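Local coordinates for protein translation factor SUI1 homolog (Pyrococcus horikoshii, PDB 5ZCY) that probably acts as an initiation factor in archaeal protein synthesis, binding mRNA as members of the SUI1 family are thought to do, at residues K84-E88 and L89-E93; T66-G70 and R71-Q75. One frame throughout, in Å; residues are numbered along the deposited sequence.

Contact 1: residues K84-E88 and L89-E93; sequences KLLAE and LGFSE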
ATOM      1  N   LYS A  84      -4.715  -4.912   7.534  1.00 13.14           N
ATOM      2  CA  LYS A  84      -4.214  -5.015   8.902  1.00 14.56           C
ATOM      3  C   LYS A  84      -2.976  -4.208   9.007  1.00 14.29           C
ATOM      4  O   LYS A  84      -2.776  -3.478  10.048  1.00 16.02           O
ATOM      5  CB  LYS A  84      -3.958  -6.477   9.281  1.00 20.75           C
ATOM      6  CG  LYS A  84      -3.235  -6.728  10.559  1.00 28.47           C
ATOM      7  CD  LYS A  84      -4.013  -6.166  11.705  1.00 37.42           C
ATOM      8  CE  LYS A  84      -3.380  -6.582  13.028  1.00 42.86           C
ATOM      9  NZ  LYS A  84      -3.910  -5.746  14.126  1.00 47.10           N
ATOM     10  N   LEU A  85      -2.048  -4.285   8.050  1.00 11.15           N
ATOM     11  CA  LEU A  85      -0.798  -3.601   8.214  1.00 10.85           C
ATOM     12  C   LEU A  85      -1.000  -2.105   8.152  1.00 11.82           C
ATOM     13  O   LEU A  85      -0.339  -1.362   8.896  1.00 11.81           O
ATOM     14  CB  LEU A  85       0.197  -4.067   7.184  1.00 13.18           C
ATOM     15  CG  LEU A  85       0.674  -5.539   7.246  1.00 16.04           C
ATOM     16  CD1 LEU A  85       1.521  -5.861   6.040  1.00 19.88           C
ATOM     17  CD2 LEU A  85       1.353  -5.843   8.575  1.00 22.66           C
ATOM     18  N   LEU A  86      -1.852  -1.622   7.264  1.00  9.72           N
ATOM     19  CA  LEU A  86      -2.111  -0.166   7.238  1.00  9.22           C
ATOM     20  C   LEU A  86      -2.857   0.279   8.468  1.00 10.88           C
ATOM     21  O   LEU A  86      -2.591   1.426   8.958  1.00 10.27           O
ATOM     22  CB  LEU A  86      -2.843   0.234   5.968  1.00  9.57           C
ATOM     23  CG  LEU A  86      -1.973   0.119   4.707  1.00 10.61           C
ATOM     24  CD1 LEU A  86      -2.791   0.379   3.411  1.00 11.49           C
ATOM     25  CD2 LEU A  86      -0.818   1.086   4.724  1.00 11.09           C
ATOM     26  N   ALA A  87      -3.699  -0.566   9.012  1.00 11.40           N
ATOM     27  CA  ALA A  87      -4.356  -0.212  10.329  1.00 12.20           C
ATOM     28  C   ALA A  87      -3.384  -0.169  11.405  1.00 12.27           C
ATOM     29  O   ALA A  87      -3.574   0.750  12.312  1.00 13.81           O
ATOM     30  CB  ALA A  87      -5.449  -1.240  10.612  1.00 14.51           C
ATOM     31  N   GLU A  88      -2.292  -0.921  11.414  1.00 12.76           N
ATOM     32  CA  GLU A  88      -1.213  -0.819  12.429  1.00 14.39           C
ATOM     33  C   GLU A  88      -0.580   0.559  12.318  1.00 13.20           C
ATOM     34  O   GLU A  88       0.014   1.094  13.306  1.00 15.52           O
ATOM     35  CB  GLU A  88      -0.150  -1.921  12.315  1.00 17.14           C
ATOM     36  CG  GLU A  88      -0.658  -3.277  12.729  1.00 22.60           C
ATOM     37  CD  GLU A  88       0.321  -4.389  12.396  1.00 25.98           C
ATOM     38  OE1 GLU A  88       1.474  -4.178  11.962  1.00 30.39           O
ATOM     39  OE2 GLU A  88      -0.112  -5.528  12.611  1.00 36.27           O
ATOM     40  N   LEU A  89      -0.613   1.159  11.127  1.00 10.71           N
ATOM     41  CA  LEU A  89      -0.104   2.499  10.895  1.00 10.69           C
ATOM     42  C   LEU A  89      -1.188   3.571  10.982  1.00 10.37           C
ATOM     43  O   LEU A  89      -0.974   4.664  10.479  1.00 11.09           O
ATOM     44  CB  LEU A  89       0.653   2.559   9.508  1.00 10.52           C
ATOM     45  CG  LEU A  89       1.799   1.533   9.391  1.00  9.97           C
ATOM     46  CD1 LEU A  89       2.416   1.734   8.014  1.00 13.32           C
ATOM     47  CD2 LEU A  89       2.865   1.660  10.487  1.00 12.37           C
ATOM     48  N   GLY A  90      -2.307   3.199  11.574  1.00 10.46           N
ATOM     49  CA  GLY A  90      -3.330   4.178  11.875  1.00 11.49           C
ATOM     50  C   GLY A  90      -4.252   4.532  10.805  1.00 11.16           C
ATOM     51  O   GLY A  90      -5.103   5.400  10.967  1.00 11.68           O
ATOM     52  N   PHE A  91      -4.165   3.901   9.605  1.00 10.10           N
ATOM     53  CA  PHE A  91      -5.143   4.204   8.553  1.00 10.70           C
ATOM     54  C   PHE A  91      -6.475   3.535   8.846  1.00 13.97           C
ATOM     55  O   PHE A  91      -6.527   2.396   9.205  1.00 16.56           O
ATOM     56  CB  PHE A  91      -4.602   3.778   7.178  1.00 11.05           C
ATOM     57  CG  PHE A  91      -3.435   4.619   6.777  1.00 10.04           C
ATOM     58  CD1 PHE A  91      -3.579   5.848   6.156  1.00 10.59           C
ATOM     59  CD2 PHE A  91      -2.112   4.219   6.969  1.00 10.31           C
ATOM     60  CE1 PHE A  91      -2.499   6.636   5.816  1.00 10.74           C
ATOM     61  CE2 PHE A  91      -1.024   5.023   6.642  1.00 10.02           C
ATOM     62  CZ  PHE A  91      -1.215   6.249   6.058  1.00 10.95           C
ATOM     63  N   SER A  92      -7.568   4.266   8.572  1.00 15.05           N
ATOM     64  CA  SER A  92      -8.912   3.755   8.710  1.00 16.86           C
ATOM     65  C   SER A  92      -9.200   2.604   7.673  1.00 17.05           C
ATOM     66  O   SER A  92      -9.076   2.863   6.517  1.00 17.47           O
ATOM     67  CB  SER A  92      -9.875   4.881   8.435  1.00 23.56           C
ATOM     68  OG  SER A  92     -11.183   4.337   8.284  1.00 32.23           O
ATOM     69  N   GLU A  93      -9.645   1.496   8.134  1.00 19.80           N
ATOM     70  CA  GLU A  93      -9.841   0.328   7.188  1.00 22.35           C
ATOM     71  C   GLU A  93     -10.954   0.638   6.232  1.00 24.03           C
ATOM     72  O   GLU A  93     -10.951   0.201   5.095  1.00 19.44           O
ATOM     73  CB  GLU A  93     -10.081  -0.976   7.958  1.00 30.60           C
ATOM     74  CG  GLU A  93      -8.842  -1.592   8.628  1.00 35.25           C
ATOM     75  CD  GLU A  93      -9.088  -2.990   9.249  1.00 48.45           C
ATOM     76  OE1 GLU A  93     -10.175  -3.570   8.998  1.00 64.26           O
ATOM     77  OE2 GLU A  93      -8.201  -3.537   9.970  1.00 51.35           O
TER
HETATM   78  O   HOH W   1      -6.143   2.079  12.294  1.00 32.34           O

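Contact 2: residues T66-G70 and R71-Q75; sequences TAKNG and RIELQ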
ATOM      1  N   THR A  66       9.355   0.111  -2.950  1.00 15.02           N
ATOM      2  CA  THR A  66       9.794   1.494  -3.170  1.00 14.42           C
ATOM      3  C   THR A  66       8.589   2.402  -3.002  1.00 16.58           C
ATOM      4  O   THR A  66       7.450   1.990  -3.025  1.00 17.42           O
ATOM      5  CB  THR A  66      10.393   1.620  -4.574  1.00 16.96           C
ATOM      6  OG1 THR A  66      11.165   2.856  -4.674  1.00 22.76           O
ATOM      7  CG2 THR A  66       9.409   1.518  -5.687  1.00 18.56           C
ATOM      8  N   ALA A  67       8.825   3.678  -2.817  1.00 13.88           N
ATOM      9  CA  ALA A  67       7.881   4.710  -3.029  1.00 13.50           C
ATOM     10  C   ALA A  67       8.330   5.490  -4.234  1.00 16.95           C
ATOM     11  O   ALA A  67       9.484   5.977  -4.304  1.00 19.07           O
ATOM     12  CB  ALA A  67       7.797   5.625  -1.786  1.00 16.22           C
ATOM     13  N   LYS A  68       7.415   5.656  -5.173  1.00 17.02           N
ATOM     14  CA  LYS A  68       7.693   6.499  -6.335  1.00 20.64           C
ATOM     15  C   LYS A  68       6.467   6.987  -7.004  1.00 21.94           C
ATOM     16  O   LYS A  68       5.470   6.276  -7.017  1.00 18.65           O
ATOM     17  CB  LYS A  68       8.692   5.906  -7.256  1.00 26.75           C
ATOM     18  CG  LYS A  68       8.351   4.576  -7.794  1.00 28.67           C
ATOM     19  CD  LYS A  68       9.065   4.357  -9.163  1.00 34.20           C
ATOM     20  CE  LYS A  68       9.124   2.882  -9.492  1.00 37.74           C
ATOM     21  NZ  LYS A  68      10.297   2.498 -10.344  1.00 41.28           N
ATOM     22  N   ASN A  69       6.516   8.237  -7.516  1.00 22.64           N
ATOM     23  CA  ASN A  69       5.403   8.780  -8.267  1.00 25.41           C
ATOM     24  C   ASN A  69       4.075   8.728  -7.499  1.00 22.70           C
ATOM     25  O   ASN A  69       3.023   8.508  -8.094  1.00 23.50           O
ATOM     26  CB  ASN A  69       5.293   8.112  -9.644  1.00 29.19           C
ATOM     27  CG  ASN A  69       6.569   8.272 -10.485  1.00 32.07           C
ATOM     28  OD1 ASN A  69       7.234   9.282 -10.390  1.00 42.81           O
ATOM     29  ND2 ASN A  69       6.906   7.262 -11.284  1.00 39.48           N
ATOM     30  N   GLY A  70       4.135   8.985  -6.198  1.00 21.75           N
ATOM     31  CA  GLY A  70       2.960   9.063  -5.391  1.00 19.17           C
ATOM     32  C   GLY A  70       2.296   7.746  -4.973  1.00 15.01           C
ATOM     33  O   GLY A  70       1.207   7.697  -4.407  1.00 17.75           O
ATOM     34  N   ARG A  71       3.055   6.679  -5.205  1.00 14.12           N
ATOM     35  CA  ARG A  71       2.553   5.342  -4.922  1.00 13.96           C
ATOM     36  C   ARG A  71       3.592   4.536  -4.167  1.00 12.28           C
ATOM     37  O   ARG A  71       4.759   4.825  -4.243  1.00 14.22           O
ATOM     38  CB  ARG A  71       2.288   4.554  -6.189  1.00 14.89           C
ATOM     39  CG  ARG A  71       1.519   5.272  -7.289  1.00 18.67           C
ATOM     40  CD  ARG A  71       1.103   4.310  -8.394  1.00 18.31           C
ATOM     41  NE  ARG A  71       2.147   3.442  -8.938  1.00 19.30           N
ATOM     42  CZ  ARG A  71       1.937   2.470  -9.867  1.00 17.46           C
ATOM     43  NH1 ARG A  71       0.708   2.261 -10.326  1.00 20.78           N
ATOM     44  NH2 ARG A  71       2.930   1.718 -10.283  1.00 19.14           N
ATOM     45  N   ILE A  72       3.163   3.540  -3.380  1.00  9.74           N
ATOM     46  CA  ILE A  72       4.072   2.577  -2.809  1.00  9.96           C
ATOM     47  C   ILE A  72       3.925   1.289  -3.617  1.00  9.87           C
ATOM     48  O   ILE A  72       2.819   0.869  -3.927  1.00 10.65           O
ATOM     49  CB  ILE A  72       3.726   2.306  -1.358  1.00 10.25           C
ATOM     50  CG1 ILE A  72       3.919   3.638  -0.521  1.00 10.46           C
ATOM     51  CG2 ILE A  72       4.510   1.140  -0.757  1.00  9.37           C
ATOM     52  CD1 ILE A  72       3.448   3.590   0.888  1.00 11.87           C
ATOM     53  N   GLU A  73       5.070   0.705  -3.954  1.00  9.57           N
ATOM     54  CA  GLU A  73       5.152  -0.579  -4.659  1.00  9.78           C
ATOM     55  C   GLU A  73       5.833  -1.575  -3.814  1.00 10.86           C
ATOM     56  O   GLU A  73       6.938  -1.314  -3.285  1.00 13.43           O
ATOM     57  CB  GLU A  73       5.865  -0.434  -6.021  1.00 12.03           C
ATOM     58  CG  GLU A  73       5.388   0.672  -6.872  1.00 13.61           C
ATOM     59  CD  GLU A  73       5.928   0.589  -8.331  1.00 17.18           C
ATOM     60  OE1 GLU A  73       6.629  -0.379  -8.650  1.00 20.84           O
ATOM     61  OE2 GLU A  73       5.630   1.576  -9.076  1.00 24.89           O
ATOM     62  N   LEU A  74       5.240  -2.726  -3.605  1.00  9.76           N
ATOM     63  CA  LEU A  74       5.792  -3.823  -2.811  1.00  9.50           C
ATOM     64  C   LEU A  74       5.992  -5.054  -3.655  1.00 10.93           C
ATOM     65  O   LEU A  74       5.112  -5.399  -4.476  1.00 10.34           O
ATOM     66  CB  LEU A  74       4.911  -4.227  -1.630  1.00  9.72           C
ATOM     67  CG  LEU A  74       4.569  -3.085  -0.680  1.00 11.39           C
ATOM     68  CD1 LEU A  74       3.573  -3.515   0.345  1.00 13.53           C
ATOM     69  CD2 LEU A  74       5.814  -2.571   0.021  1.00 13.68           C
ATOM     70  N   GLN A  75       7.100  -5.756  -3.488  1.00 10.10           N
ATOM     71  CA  GLN A  75       7.321  -7.037  -4.168  1.00 11.12           C
ATOM     72  C   GLN A  75       6.365  -8.101  -3.624  1.00 10.64           C
ATOM     73  O   GLN A  75       6.296  -8.263  -2.401  1.00 12.23           O
ATOM     74  CB  GLN A  75       8.740  -7.501  -3.813  1.00 13.02           C
ATOM     75  CG  GLN A  75       9.110  -8.913  -4.136  1.00 18.38           C
ATOM     76  CD  GLN A  75      10.427  -9.349  -3.574  1.00 18.85           C
ATOM     77  OE1 GLN A  75      10.954  -8.940  -2.495  1.00 18.57           O
ATOM     78  NE2 GLN A  75      10.994 -10.291  -4.280  1.00 23.09           N
TER
HETATM   79  O   HOH W   2       4.935   4.080  -8.626  1.00 24.96           O

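Contact 1: residues K84-E88 and L89-E93
L89 folds its side chain back over the last turn of helix 82-88. Its CB lies 3.5 Å from L86 O; CG, set beside the backbone N and anti to the carbonyl carbon (chi1 -56°), comes to 3.6 Å from L85 O; and CD2 reaches the peptide of E88, 4.0 Å from E88 O. Cut back to an alanine, this residue would keep CB on L86 O but would probably leave L85 O and the E88 peptide without apolar cover and lose the packing on K56 of helix 50-61. The backbone turns away through a Schellman motif: F91 N bonds to L86 O (3.0 Å), G90 N to A87 O (2.9 Å), and G90 as C-prime residue takes the positive phi of 83°. Both donors stand above the plane of the carbonyl they meet. L86 O also takes a weak bond from L89 N and lies at the edge of the F91 ring, in its plane, 3.5 Å from F91 CD2. L86 CD2 meets that ring carbon, the two side chains crossing at a slant. A water donates to both A87 O and F91 O, and the extended chain of E93 brings OE2 within 3.6 Å of A87 CB. E88 OE1 pairs with K60, and L85 packs on L57, K60 and L61, so this C-terminal turn lies against helix 50-61 before the chain runs on to strand 96-98.

Contact 2: residues T66-G70 and R71-Q75
K68 and E73 lean across each other on one face of a two-stranded hairpin, with R71 on the same face. K68 leaves the strand with CG between the backbone N and the carbonyl carbon (chi1 58°), then runs extended, and it is the methylene CE that meets the carboxylate, 3.8 Å from E73 OE2; the ammonium NZ stays 4.9 Å from that oxygen, a longer-range attraction at most, probably, and not a salt bridge. R71 bends at chi3 (-50°) and turns its guanidinium edge to E73: NH2 donates to OE2 over 3.0 Å in a salt bridge, with OE2 close to the guanidinium plane while NH2 stands well above the plane of the carboxylate. A water in the guanidinium plane accepts from R71 NE and donates to E73 OE2 and K68 O. R71 and E73 each have a further salt bridge, R71 NH1 to E29 and E73 OE1 to K37, which probably keeps E73 ionised. T66 lies alongside E73, pointing the same way, its CG2 4.1 Å from E73 CB. On the other face are A67 and I72, a non-hydrogen-bonded pair; A67 packs on L50 and I72 on I53 and A54 of helix 50-61. The backbone pairs K68 with R71 (K68 N to R71 O, 2.9 Å) and T66 with E73 (E73 N to T66 O, 2.9 Å). N69 and G70, both at positive phi, form the corner of a type I' turn, making this a tight antiparallel beta hairpin at the edge of the sheet.

Contact 2 comes first along the chain: its strand 71-75 is followed by helix 82-88, whose end is contact 1. The two lie on opposite sides of the chain's centre, with their own centres about 17 Å apart and their nearest atoms about 6 Å apart, and they do not touch. Helix 50-61 is their common neighbour, receiving L85 and L89 from contact 1 and A67, I72 and L74 from contact 2. No active site is identified in either. A nitrate about 4 Å from the side chain of L89 probably comes from the crystallisation liquor, while the nitrite pocket is formed by R30, A31 and R32, outside both contacts.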